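Local structure of hydroquinone dioxygenase large subunit (Pseudomonas sp., 4ZXA) at residues F78-I89 with Y95-N106. The protein probably forms, with its small subunit, a metal-dependent dioxygenase that cleaves the aromatic ring of hydroquinone. Sequence-based numbering, arbitrary orientation.
Sequences FFYGWVNFDHVI and YGKVDLYAGTFN. With H8N (4-hydroxybenzonitrile), chain J.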
loop_
_atom_site.group_PDB
_atom_site.type_symbol
_atom_site.label_atom_id
_atom_site.label_comp_id
_atom_site.label_asym_id
_atom_site.label_seq_id
_atom_site.Cartn_x
_atom_site.Cartn_y
_atom_site.Cartn_z
ATOM N N PHE E 78 12.443 -15.021 -10.869
ATOM C CA PHE E 78 11.384 -14.429 -11.688
ATOM C C PHE E 78 10.159 -15.319 -11.848
ATOM O O PHE E 78 9.246 -15.004 -12.606
ATOM C CB PHE E 78 11.936 -13.906 -13.021
ATOM C CG PHE E 78 12.986 -12.847 -12.840
ATOM C CD1 PHE E 78 12.619 -11.545 -12.501
ATOM C CD2 PHE E 78 14.332 -13.154 -12.953
ATOM C CE1 PHE E 78 13.581 -10.548 -12.302
ATOM C CE2 PHE E 78 15.299 -12.177 -12.759
ATOM C CZ PHE E 78 14.926 -10.865 -12.430
ATOM N N PHE E 79 10.140 -16.425 -11.108
ATOM C CA PHE E 79 8.927 -17.205 -10.950
ATOM C C PHE E 79 8.379 -17.652 -12.307
ATOM O O PHE E 79 9.141 -18.055 -13.186
ATOM C CB PHE E 79 7.889 -16.365 -10.199
ATOM C CG PHE E 79 6.919 -17.178 -9.379
ATOM C CD1 PHE E 79 7.199 -18.493 -9.049
ATOM C CD2 PHE E 79 5.722 -16.625 -8.949
ATOM C CE1 PHE E 79 6.294 -19.249 -8.291
ATOM C CE2 PHE E 79 4.815 -17.371 -8.201
ATOM C CZ PHE E 79 5.100 -18.680 -7.865
ATOM N N TYR E 80 7.058 -17.580 -12.465
ATOM C CA TYR E 80 6.379 -17.922 -13.716
ATOM C C TYR E 80 5.394 -16.816 -13.968
ATOM O O TYR E 80 4.993 -16.138 -13.034
ATOM C CB TYR E 80 5.594 -19.241 -13.578
ATOM C CG TYR E 80 6.443 -20.358 -13.099
ATOM C CD1 TYR E 80 7.222 -21.080 -13.983
ATOM C CD2 TYR E 80 6.521 -20.665 -11.748
ATOM C CE1 TYR E 80 8.033 -22.109 -13.544
ATOM C CE2 TYR E 80 7.339 -21.688 -11.292
ATOM C CZ TYR E 80 8.088 -22.409 -12.195
ATOM O OH TYR E 80 8.894 -23.429 -11.749
ATOM N N GLY E 81 4.959 -16.651 -15.204
ATOM C CA GLY E 81 3.940 -15.654 -15.488
ATOM C C GLY E 81 4.332 -14.245 -15.055
ATOM O O GLY E 81 5.502 -13.851 -15.173
ATOM N N TRP E 82 3.361 -13.490 -14.540
ATOM C CA TRP E 82 3.574 -12.076 -14.254
ATOM C C TRP E 82 3.716 -11.815 -12.758
ATOM O O TRP E 82 2.793 -12.075 -11.982
ATOM C CB TRP E 82 2.417 -11.230 -14.783
ATOM C CG TRP E 82 2.223 -11.241 -16.266
ATOM C CD1 TRP E 82 2.448 -10.208 -17.134
ATOM C CD2 TRP E 82 1.721 -12.326 -17.063
ATOM N NE1 TRP E 82 2.134 -10.587 -18.420
ATOM C CE2 TRP E 82 1.683 -11.885 -18.400
ATOM C CE3 TRP E 82 1.310 -13.632 -16.772
ATOM C CZ2 TRP E 82 1.247 -12.707 -19.452
ATOM C CZ3 TRP E 82 0.881 -14.446 -17.821
ATOM C CH2 TRP E 82 0.850 -13.978 -19.138
ATOM N N VAL E 83 4.868 -11.284 -12.361
ATOM C CA VAL E 83 5.098 -10.881 -10.986
ATOM C C VAL E 83 4.953 -9.352 -10.892
ATOM O O VAL E 83 5.791 -8.604 -11.397
ATOM C CB VAL E 83 6.493 -11.307 -10.549
ATOM C CG1 VAL E 83 6.769 -10.859 -9.123
ATOM C CG2 VAL E 83 6.671 -12.830 -10.714
ATOM N N ASN E 84 3.873 -8.889 -10.272
ATOM C CA ASN E 84 3.596 -7.469 -10.227
ATOM C C ASN E 84 3.980 -6.855 -8.892
ATOM O O ASN E 84 3.534 -7.322 -7.827
ATOM C CB ASN E 84 2.132 -7.191 -10.523
ATOM C CG ASN E 84 1.721 -7.659 -11.904
ATOM O OD1 ASN E 84 1.164 -8.746 -12.062
ATOM N ND2 ASN E 84 1.979 -6.838 -12.905
ATOM N N PHE E 85 4.831 -5.826 -8.964
ATOM C CA PHE E 85 5.309 -5.111 -7.792
ATOM C C PHE E 85 4.147 -4.297 -7.298
ATOM O O PHE E 85 3.969 -4.094 -6.110
ATOM C CB PHE E 85 6.434 -4.164 -8.177
ATOM C CG PHE E 85 7.764 -4.827 -8.328
ATOM C CD1 PHE E 85 7.867 -6.090 -8.882
ATOM C CD2 PHE E 85 8.921 -4.170 -7.928
ATOM C CE1 PHE E 85 9.112 -6.706 -9.035
ATOM C CE2 PHE E 85 10.163 -4.765 -8.064
ATOM C CZ PHE E 85 10.265 -6.045 -8.629
ATOM N N ASP E 86 3.374 -3.806 -8.253
ATOM C CA ASP E 86 2.166 -3.048 -7.987
ATOM C C ASP E 86 1.457 -2.919 -9.326
ATOM O O ASP E 86 1.843 -3.564 -10.291
ATOM C CB ASP E 86 2.455 -1.690 -7.315
ATOM C CG ASP E 86 3.051 -0.649 -8.270
ATOM O OD1 ASP E 86 3.178 -0.908 -9.495
ATOM O OD2 ASP E 86 3.379 0.456 -7.788
ATOM N N HIS E 87 0.417 -2.100 -9.400
ATOM C CA HIS E 87 -0.410 -2.077 -10.601
ATOM C C HIS E 87 0.243 -1.390 -11.802
ATOM O O HIS E 87 -0.377 -1.250 -12.857
ATOM C CB HIS E 87 -1.787 -1.483 -10.297
ATOM C CG HIS E 87 -2.612 -2.338 -9.389
ATOM N ND1 HIS E 87 -2.553 -2.240 -8.017
ATOM C CD2 HIS E 87 -3.501 -3.322 -9.662
ATOM C CE1 HIS E 87 -3.377 -3.123 -7.480
ATOM N NE2 HIS E 87 -3.966 -3.790 -8.457
ATOM N N VAL E 88 1.494 -0.971 -11.643
ATOM C CA VAL E 88 2.231 -0.385 -12.754
ATOM C C VAL E 88 3.447 -1.219 -13.151
ATOM O O VAL E 88 3.658 -1.478 -14.327
ATOM C CB VAL E 88 2.671 1.054 -12.421
ATOM C CG1 VAL E 88 3.506 1.632 -13.540
ATOM C CG2 VAL E 88 1.445 1.910 -12.168
ATOM N N ILE E 89 4.228 -1.652 -12.165
ATOM C CA ILE E 89 5.534 -2.250 -12.408
ATOM C C ILE E 89 5.565 -3.759 -12.212
ATOM O O ILE E 89 5.051 -4.272 -11.228
ATOM C CB ILE E 89 6.596 -1.628 -11.476
ATOM C CG1 ILE E 89 6.735 -0.129 -11.753
ATOM C CG2 ILE E 89 7.919 -2.327 -11.656
ATOM C CD1 ILE E 89 7.244 0.194 -13.159
ATOM N N TYR E 95 11.443 -17.447 -19.305
ATOM C CA TYR E 95 12.350 -18.587 -19.171
ATOM C C TYR E 95 13.665 -18.584 -19.962
ATOM O O TYR E 95 13.963 -19.521 -20.694
ATOM C CB TYR E 95 11.548 -19.867 -19.378
ATOM C CG TYR E 95 10.173 -19.730 -18.774
ATOM C CD1 TYR E 95 10.019 -19.449 -17.424
ATOM C CD2 TYR E 95 9.035 -19.834 -19.552
ATOM C CE1 TYR E 95 8.775 -19.304 -16.865
ATOM C CE2 TYR E 95 7.785 -19.688 -19.000
ATOM C CZ TYR E 95 7.661 -19.425 -17.656
ATOM O OH TYR E 95 6.417 -19.281 -17.097
ATOM N N GLY E 96 14.420 -17.499 -19.822
ATOM C CA GLY E 96 15.690 -17.309 -20.504
ATOM C C GLY E 96 15.825 -15.827 -20.759
ATOM O O GLY E 96 16.902 -15.243 -20.706
ATOM N N LYS E 97 14.679 -15.236 -21.033
ATOM C CA LYS E 97 14.485 -13.792 -21.173
ATOM C C LYS E 97 13.401 -13.333 -20.189
ATOM O O LYS E 97 12.477 -14.087 -19.876
ATOM C CB LYS E 97 14.066 -13.442 -22.605
ATOM C CG LYS E 97 15.162 -13.631 -23.656
ATOM C CD LYS E 97 14.566 -13.765 -25.067
ATOM C CE LYS E 97 15.568 -13.372 -26.154
ATOM N NZ LYS E 97 16.875 -14.092 -26.055
ATOM N N VAL E 98 13.512 -12.105 -19.694
ATOM C CA VAL E 98 12.489 -11.559 -18.810
ATOM C C VAL E 98 12.076 -10.166 -19.259
ATOM O O VAL E 98 12.927 -9.288 -19.409
ATOM C CB VAL E 98 12.985 -11.444 -17.354
ATOM C CG1 VAL E 98 11.953 -10.716 -16.507
ATOM C CG2 VAL E 98 13.302 -12.815 -16.770
ATOM N N ASP E 99 10.775 -9.962 -19.461
ATOM C CA ASP E 99 10.244 -8.633 -19.734
ATOM C C ASP E 99 10.180 -7.804 -18.455
ATOM O O ASP E 99 9.663 -8.263 -17.446
ATOM C CB ASP E 99 8.836 -8.725 -20.322
ATOM C CG ASP E 99 8.838 -8.907 -21.824
ATOM O OD1 ASP E 99 9.932 -9.087 -22.391
ATOM O OD2 ASP E 99 7.748 -8.883 -22.443
ATOM N N LEU E 100 10.706 -6.581 -18.497
ATOM C CA LEU E 100 10.390 -5.587 -17.470
ATOM C C LEU E 100 9.421 -4.601 -18.085
ATOM O O LEU E 100 9.699 -4.039 -19.143
ATOM C CB LEU E 100 11.633 -4.849 -16.984
ATOM C CG LEU E 100 11.372 -3.779 -15.927
ATOM C CD1 LEU E 100 10.613 -4.346 -14.729
ATOM C CD2 LEU E 100 12.682 -3.190 -15.461
ATOM N N TYR E 101 8.282 -4.398 -17.429
ATOM C CA TYR E 101 7.248 -3.514 -17.951
ATOM C C TYR E 101 6.733 -2.499 -16.938
ATOM O O TYR E 101 6.788 -2.720 -15.729
ATOM C CB TYR E 101 6.073 -4.321 -18.494
ATOM C CG TYR E 101 5.447 -5.271 -17.484
ATOM C CD1 TYR E 101 5.811 -6.612 -17.451
ATOM C CD2 TYR E 101 4.481 -4.834 -16.584
ATOM C CE1 TYR E 101 5.241 -7.489 -16.560
ATOM C CE2 TYR E 101 3.900 -5.711 -15.673
ATOM C CZ TYR E 101 4.292 -7.034 -15.669
ATOM O OH TYR E 101 3.743 -7.917 -14.778
ATOM N N ALA E 102 6.223 -1.386 -17.456
ATOM C CA ALA E 102 5.611 -0.340 -16.643
ATOM C C ALA E 102 4.294 0.040 -17.277
ATOM O O ALA E 102 4.279 0.700 -18.313
ATOM C CB ALA E 102 6.521 0.892 -16.549
ATOM N N GLY E 103 3.194 -0.374 -16.655
ATOM C CA GLY E 103 1.867 -0.016 -17.116
ATOM C C GLY E 103 1.379 -0.867 -18.273
ATOM O O GLY E 103 0.250 -0.747 -18.729
ATOM N N THR E 104 2.233 -1.744 -18.764
ATOM C CA THR E 104 1.884 -2.483 -19.963
ATOM C C THR E 104 0.655 -3.351 -19.737
ATOM O O THR E 104 -0.171 -3.524 -20.629
ATOM C CB THR E 104 3.056 -3.333 -20.443
ATOM O OG1 THR E 104 4.096 -2.463 -20.886
ATOM C CG2 THR E 104 2.621 -4.251 -21.591
ATOM N N PHE E 105 0.537 -3.894 -18.539
ATOM C CA PHE E 105 -0.595 -4.750 -18.227
ATOM C C PHE E 105 -1.577 -4.033 -17.331
ATOM O O PHE E 105 -2.137 -4.609 -16.406
ATOM C CB PHE E 105 -0.103 -6.056 -17.633
ATOM C CG PHE E 105 0.796 -6.793 -18.561
ATOM C CD1 PHE E 105 2.170 -6.759 -18.390
ATOM C CD2 PHE E 105 0.274 -7.448 -19.673
ATOM C CE1 PHE E 105 3.016 -7.418 -19.286
ATOM C CE2 PHE E 105 1.113 -8.109 -20.580
ATOM C CZ PHE E 105 2.486 -8.092 -20.386
ATOM N N ASN E 106 -1.777 -2.757 -17.650
ATOM C CA ASN E 106 -2.667 -1.879 -16.913
ATOM C C ASN E 106 -3.593 -1.176 -17.899
ATOM O O ASN E 106 -3.208 -0.189 -18.536
ATOM C CB ASN E 106 -1.842 -0.869 -16.112
ATOM C CG ASN E 106 -2.693 0.120 -15.364
ATOM O OD1 ASN E 106 -3.532 0.826 -15.950
ATOM N ND2 ASN E 106 -2.473 0.195 -14.051
HETATM N NAA H8N J . 1.463 -17.432 -6.721
HETATM C CAC H8N J . 1.983 -17.535 -5.708
HETATM C CAI H8N J . 2.628 -17.691 -4.371
HETATM C CAF H8N J . 1.863 -18.194 -3.327
HETATM C CAD H8N J . 2.427 -18.352 -2.064
HETATM C CAH H8N J . 3.755 -17.995 -1.893
HETATM O OAB H8N J . 4.317 -18.134 -0.652
HETATM C CAE H8N J . 4.523 -17.491 -2.936
HETATM C CAG H8N J . 3.953 -17.340 -4.191
HETATM O O HOH W 1 -0.791 -4.459 -13.915
HETATM O O HOH W 2 1.482 -2.946 -15.778
#
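Trp82 reaches across to Tyr101 and Phe105, and the three side chains make an aromatic cluster. Trp82 CB lies 3.6 Å from Tyr101 OH; chi1 of -63°, with CG anti to the carbonyl carbon, then directs the indole so that CD1 meets both that hydroxyl and Phe105 CE1, and NE1 ends 3.2 Å from Phe105 CZ. The indole edge thus stands on the face of Phe105, planes at 82°, an edge-to-face pair. At one end of the contact, Val98 CG2 sits over the Phe78 ring, 4.3 Å from its centroid, a CH-pi contact. Tyr95, whose hydroxyl is hydrogen-bonded to Asp259, lays CE1 3.7 Å from Tyr80 CD1. At the other end, Asn106 ND2 donates almost straight to His87 O (2.8 Å), from above the carbonyl plane, and Gly103 N donates to Val88 O, which also takes a bond from a water held by Phe105 N. Asp86 OD1 grips Val88 N and Ile89 N, fixing that loop. Ile89 and Ala102 form a non-hydrogen-bonded antiparallel pair. Strand 89-93 lies between strands 82-84 and 97-102, giving an antiparallel meander, and Phe79, in the loop leading into strand 82-84, lines the 4-hydroxybenzonitrile pocket beside the cadmium site.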